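Local coordinates for protein propionate kinase (Francisella tularensis subsp. tularensis, PDB 3KHY) that probably catalyses reversible, magnesium-dependent phosphate transfer from ATP to a short-chain carboxylate such as acetate, working as a homodimer of the acetokinase family, at residues A[148-151]-A[152-155]; A[254-257]-A[258-262]; A[333-336]-A[337-340]. All blocks are in the same frame, centred on the assembly; numbering follows the deposited sequence.

Interaction 1: A[148-151]-A[152-155]; sequences TMPS and YIAE
Pro150 occupies the N-cap position of the one-turn helix 151-154 and packs its ring against Tyr152 and Ile153, in the connection that follows strand 137-141. Backbone bonds close the turn. Pro150 O accepts from Ala154 N at 2.9 Å, in the carbonyl plane, and also from Ile153 N, which stands above that plane; Glu155 N bonds to Ser151 O at 2.9 Å, just where the chain leaves helical angles.

Two of the apolar contacts lie on the proline ring. Its CG meets Tyr152 CE2 at 3.6 Å, obliquely to the aromatic ring, and Ile153 CD1 also at 3.6 Å. Tyr152 chi1 of 74° sets CG between the backbone N and the carbonyl carbon, folding the phenol back beside the cap; one ring face takes Ile153 CG1. Separately, the selenomethionine Met149 bends at its last torsion and brings CE to Ala154 CB at 4.1 Å.

Strand 214-218 covers Met149 and Ile153, while His298 of the second subunit meets the Tyr152 ring edge-to-face, so the turn forms part of the dimer contact. The polar link is indirect: a water hydrogen-bonded to Ser151 OG at 2.6 Å donates to Glu155 OE2 at 2.5 Å.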
# COMPACT_ATOMS: atom_id res chain seq x y z
N THR A 148 3.38 6.38 -18.45
CA THR A 148 4.49 7.29 -18.17
C THR A 148 5.08 7.14 -16.76
O THR A 148 6.07 7.79 -16.43
CB THR A 148 4.08 8.76 -18.37
OG1 THR A 148 2.83 8.98 -17.71
CG2 THR A 148 3.92 9.07 -19.85
N MSE A 149 4.49 6.32 -15.90
CA MSE A 149 5.09 6.12 -14.58
C MSE A 149 6.49 5.51 -14.73
O MSE A 149 6.65 4.51 -15.43
CB MSE A 149 4.26 5.16 -13.71
CG MSE A 149 2.94 5.65 -13.23
SE MSE A 149 2.37 4.34 -11.88
CE MSE A 149 1.90 2.88 -13.10
N PRO A 150 7.50 6.10 -14.08
CA PRO A 150 8.83 5.49 -14.23
C PRO A 150 8.93 4.17 -13.47
O PRO A 150 8.13 3.92 -12.57
CB PRO A 150 9.77 6.52 -13.60
CG PRO A 150 8.90 7.36 -12.72
CD PRO A 150 7.55 7.39 -13.39
N SER A 151 9.90 3.35 -13.84
CA SER A 151 10.05 2.01 -13.27
C SER A 151 10.28 1.97 -11.77
O SER A 151 9.76 1.08 -11.10
CB SER A 151 11.20 1.27 -13.98
OG SER A 151 10.85 1.04 -15.33
N TYR A 152 11.04 2.92 -11.23
CA TYR A 152 11.27 2.92 -9.78
C TYR A 152 9.97 3.22 -9.01
O TYR A 152 9.91 3.04 -7.79
CB TYR A 152 12.39 3.89 -9.36
CG TYR A 152 12.03 5.36 -9.41
CD1 TYR A 152 11.60 6.03 -8.26
CD2 TYR A 152 12.15 6.09 -10.58
CE1 TYR A 152 11.27 7.38 -8.30
CE2 TYR A 152 11.84 7.44 -10.63
CZ TYR A 152 11.40 8.08 -9.49
OH TYR A 152 11.08 9.42 -9.56
N ILE A 153 8.95 3.66 -9.72
CA ILE A 153 7.65 3.91 -9.10
C ILE A 153 6.68 2.76 -9.39
O ILE A 153 5.97 2.30 -8.50
CB ILE A 153 7.04 5.25 -9.57
CG1 ILE A 153 7.82 6.41 -8.94
CG2 ILE A 153 5.56 5.33 -9.17
CD1 ILE A 153 7.45 7.79 -9.49
N ALA A 154 6.69 2.27 -10.63
CA ALA A 154 5.74 1.25 -11.08
C ALA A 154 6.08 -0.17 -10.63
O ALA A 154 5.19 -0.98 -10.37
CB ALA A 154 5.59 1.29 -12.59
N GLU A 155 7.38 -0.49 -10.55
CA GLU A 155 7.79 -1.83 -10.17
C GLU A 155 7.58 -2.12 -8.68
O GLU A 155 7.76 -1.26 -7.83
CB GLU A 155 9.26 -2.08 -10.55
CG GLU A 155 9.49 -2.25 -12.05
CD GLU A 155 10.93 -2.59 -12.41
OE1 GLU A 155 11.71 -3.02 -11.52
OE2 GLU A 155 11.28 -2.44 -13.60
O HOH W 1 10.08 -1.47 -15.59

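Interaction 2: A[254-257]-A[258-262]; sequences TEIT and NMLNK
With chi1 at 178° and bends at the two following torsions, the selenomethionine side chain of Met259 curls back along helix 253-262 and brings CE to Ile256 CG2 at 4.1 Å, the two side chains crossing at a slant. A chi1 of -60° puts Thr257 OG1 beside the backbone N and CG2 anti to it, where the methyl lies alongside Asn261, CG2 to ND2 3.7 Å.

The backbone is regular alpha helix, i to i+4: Asn258 N bonds to Thr254 O at 2.9 Å, Met259 N to Glu255 O at 3.0 Å and Leu260 N to Ile256 O at 3.1 Å. Thr257 O takes Asn261 N at 3.0 Å and, weakly, Asn261 ND2 at 3.4 Å, so the carboxamide folds over the helix beside the threonine methyl. A water donates both to Glu255 O and to Asn258 OD1, linking the Glu255 carbonyl to the side chain three residues on, on the exposed side. Thr257 OG1 bonds back to Val253 O.

Phe242 of helix 241-249 packs on Ile256, Thr257 and Leu260, and Leu162 of the second subunit on Met259. The chemistry is thus divided: apolar branches face the neighbouring helix and subunit, while the C-terminal turn carries an amide that adds a weak second donor to a helix carbonyl and borders Arg233, the predicted transition-state stabiliser.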
# COMPACT_ATOMS: atom_id res chain seq x y z
N THR A 254 -9.05 -18.06 -4.63
CA THR A 254 -10.18 -17.52 -5.37
C THR A 254 -11.23 -16.94 -4.43
O THR A 254 -11.78 -15.86 -4.69
CB THR A 254 -10.83 -18.62 -6.25
OG1 THR A 254 -9.90 -19.03 -7.25
CG2 THR A 254 -12.09 -18.10 -6.92
N GLU A 255 -11.51 -17.65 -3.34
CA GLU A 255 -12.49 -17.17 -2.38
C GLU A 255 -11.99 -15.92 -1.66
O GLU A 255 -12.74 -14.99 -1.42
CB GLU A 255 -12.83 -18.27 -1.37
CG GLU A 255 -13.67 -19.40 -1.96
CD GLU A 255 -13.70 -20.64 -1.09
OE1 GLU A 255 -12.74 -20.87 -0.31
OE2 GLU A 255 -14.68 -21.41 -1.19
N ILE A 256 -10.71 -15.91 -1.30
CA ILE A 256 -10.15 -14.74 -0.63
C ILE A 256 -10.18 -13.54 -1.56
O ILE A 256 -10.54 -12.45 -1.16
CB ILE A 256 -8.71 -14.99 -0.14
CG1 ILE A 256 -8.68 -16.15 0.85
CG2 ILE A 256 -8.16 -13.72 0.53
CD1 ILE A 256 -7.29 -16.67 1.14
N THR A 257 -9.81 -13.74 -2.82
CA THR A 257 -9.76 -12.65 -3.78
C THR A 257 -11.17 -12.13 -4.07
O THR A 257 -11.38 -10.92 -4.20
CB THR A 257 -9.09 -13.08 -5.10
OG1 THR A 257 -7.75 -13.53 -4.85
CG2 THR A 257 -9.05 -11.92 -6.10
N ASN A 258 -12.13 -13.04 -4.17
CA ASN A 258 -13.52 -12.65 -4.36
C ASN A 258 -14.01 -11.80 -3.19
O ASN A 258 -14.71 -10.81 -3.38
CB ASN A 258 -14.43 -13.86 -4.53
CG ASN A 258 -15.88 -13.47 -4.63
OD1 ASN A 258 -16.65 -13.62 -3.68
ND2 ASN A 258 -16.27 -12.94 -5.79
N MSE A 259 -13.63 -12.20 -1.99
CA MSE A 259 -13.99 -11.45 -0.78
C MSE A 259 -13.45 -10.02 -0.84
O MSE A 259 -14.16 -9.06 -0.50
CB MSE A 259 -13.47 -12.16 0.47
CG MSE A 259 -13.75 -11.41 1.77
SE MSE A 259 -12.31 -10.17 2.24
CE MSE A 259 -10.90 -11.50 2.54
N LEU A 260 -12.20 -9.87 -1.27
CA LEU A 260 -11.58 -8.54 -1.33
C LEU A 260 -12.18 -7.67 -2.42
O LEU A 260 -12.17 -6.45 -2.32
CB LEU A 260 -10.08 -8.66 -1.54
CG LEU A 260 -9.24 -9.24 -0.39
CD1 LEU A 260 -7.83 -9.52 -0.88
CD2 LEU A 260 -9.20 -8.25 0.79
N ASN A 261 -12.69 -8.31 -3.47
CA ASN A 261 -13.25 -7.60 -4.63
C ASN A 261 -14.74 -7.30 -4.53
O ASN A 261 -15.22 -6.32 -5.10
CB ASN A 261 -13.01 -8.43 -5.89
CG ASN A 261 -11.84 -7.93 -6.70
OD1 ASN A 261 -11.88 -6.84 -7.26
ND2 ASN A 261 -10.77 -8.72 -6.75
N LYS A 262 -15.47 -8.15 -3.81
CA LYS A 262 -16.94 -8.13 -3.85
C LYS A 262 -17.62 -8.01 -2.49
O LYS A 262 -18.81 -7.72 -2.42
CB LYS A 262 -17.47 -9.39 -4.56
CG LYS A 262 -17.07 -9.50 -6.03
CD LYS A 262 -17.76 -8.43 -6.85
CE LYS A 262 -17.32 -8.47 -8.31
NZ LYS A 262 -17.87 -7.30 -9.06
O HOH W 2 -15.46 -15.27 -1.17

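Interaction 3: A[333-336]-A[337-340]; sequences NIIS and KLAN
Lys337 lays its aliphatic chain back along the preceding turn, CD lying 3.6 Å from Asn333 OD1 and CG close to Asn333 O. The chain runs extended until chi4 (53°) bends the ammonium inward, so that Lys337 NZ donates to Asn333 OD1 at 2.9 Å, tilted from the amide plane. Asn333 chi1, -172°, swings the carboxamide over to meet it. Glu294 of helix 287-307 completes the group: its OE1 forms a salt bridge with Lys337 NZ and its OE2 accepts from Asn333 ND2, which would fix the rotation of the amide.

Near the C-terminal end of helix 328-337 the bonding shifts from i to i+4 toward i to i+3, leading into the 3-10 segment at 339-340. Lys337 N still makes the alpha-helical bond to Asn333 O, 3.2 Å, with a weak second bond to Ile334 O. Leu338 N reaches back three residues to Ile335 O at 2.9 Å, and Ala339 N follows weakly to Ser336 O.

On the buried side Leu338 CD1 lies 4.1 Å from Ile334 CG2, side by side, and 4.2 Å from Ile335 CD1, where the chains cross. The Ile334 side chain also lies about 4 Å from that of Leu201, predicted to bind ATP. Ile334 packs against Val300 of helix 287-307, and Ile335 and Leu338 cover Leu317 of strand 316-320; the helix end thus packs against both.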
# COMPACT_ATOMS: atom_id res chain seq x y z
N ASN A 333 -15.08 16.11 4.29
CA ASN A 333 -14.42 15.24 5.25
C ASN A 333 -12.96 15.04 4.83
O ASN A 333 -12.05 15.17 5.64
CB ASN A 333 -15.16 13.90 5.34
CG ASN A 333 -14.63 13.02 6.46
OD1 ASN A 333 -13.42 12.80 6.58
ND2 ASN A 333 -15.53 12.51 7.28
N ILE A 334 -12.75 14.74 3.55
CA ILE A 334 -11.39 14.56 3.06
C ILE A 334 -10.52 15.81 3.26
O ILE A 334 -9.39 15.73 3.71
CB ILE A 334 -11.40 14.13 1.58
CG1 ILE A 334 -11.99 12.72 1.48
CG2 ILE A 334 -10.00 14.17 0.99
CD1 ILE A 334 -12.34 12.30 0.05
N ILE A 335 -11.05 16.98 2.92
CA ILE A 335 -10.28 18.22 3.06
C ILE A 335 -10.01 18.53 4.53
O ILE A 335 -8.94 19.02 4.91
CB ILE A 335 -10.99 19.38 2.34
CG1 ILE A 335 -11.06 19.10 0.84
CG2 ILE A 335 -10.30 20.72 2.63
CD1 ILE A 335 -9.71 18.83 0.19
N SER A 336 -11.00 18.24 5.37
CA SER A 336 -10.82 18.35 6.81
C SER A 336 -9.56 17.61 7.27
O SER A 336 -8.77 18.12 8.08
CB SER A 336 -12.04 17.78 7.53
OG SER A 336 -11.93 17.96 8.92
N LYS A 337 -9.35 16.42 6.73
CA LYS A 337 -8.21 15.61 7.15
C LYS A 337 -6.89 16.12 6.57
O LYS A 337 -5.82 15.68 6.97
CB LYS A 337 -8.45 14.13 6.81
CG LYS A 337 -9.52 13.52 7.72
CD LYS A 337 -9.92 12.11 7.33
CE LYS A 337 -10.71 11.43 8.46
NZ LYS A 337 -11.89 12.23 8.93
N LEU A 338 -6.98 17.04 5.61
CA LEU A 338 -5.80 17.60 4.96
C LEU A 338 -5.47 19.00 5.50
O LEU A 338 -4.67 19.73 4.93
CB LEU A 338 -6.00 17.67 3.45
CG LEU A 338 -5.94 16.30 2.75
CD1 LEU A 338 -6.57 16.35 1.36
CD2 LEU A 338 -4.50 15.77 2.68
N ALA A 339 -6.06 19.35 6.64
CA ALA A 339 -5.86 20.68 7.23
C ALA A 339 -4.37 21.02 7.43
O ALA A 339 -3.95 22.13 7.16
CB ALA A 339 -6.63 20.80 8.55
N ASN A 340 -3.58 20.06 7.91
CA ASN A 340 -2.17 20.36 8.21
C ASN A 340 -1.32 20.56 6.97
O ASN A 340 -0.16 20.97 7.06
CB ASN A 340 -1.55 19.28 9.11
CG ASN A 340 -2.19 19.23 10.48
OD1 ASN A 340 -2.51 20.27 11.06
ND2 ASN A 340 -2.37 18.02 11.01

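How the interactions relate
From the N terminus, the chain closes a one-turn helix at interaction 1, runs on to helix 253-262 at interaction 2, and ends helix 328-337 at interaction 3. Each closes within its own turn; the three lie in series, none nested, crossing or touching, their centres about 27 to 31 Å apart. Interaction 1 joins the connection after the eight-stranded sheet to strand 214-218 of the five-stranded one, interaction 2 lies within helix 253-262, whose apolar side packs on helix 241-249, and interaction 3 fastens a helix end to strand 316-320 and helix 287-307. Interactions 1 and 2 pack on the second subunit; in interaction 3 it is Asn340, at the end of 337-340, that bonds to it.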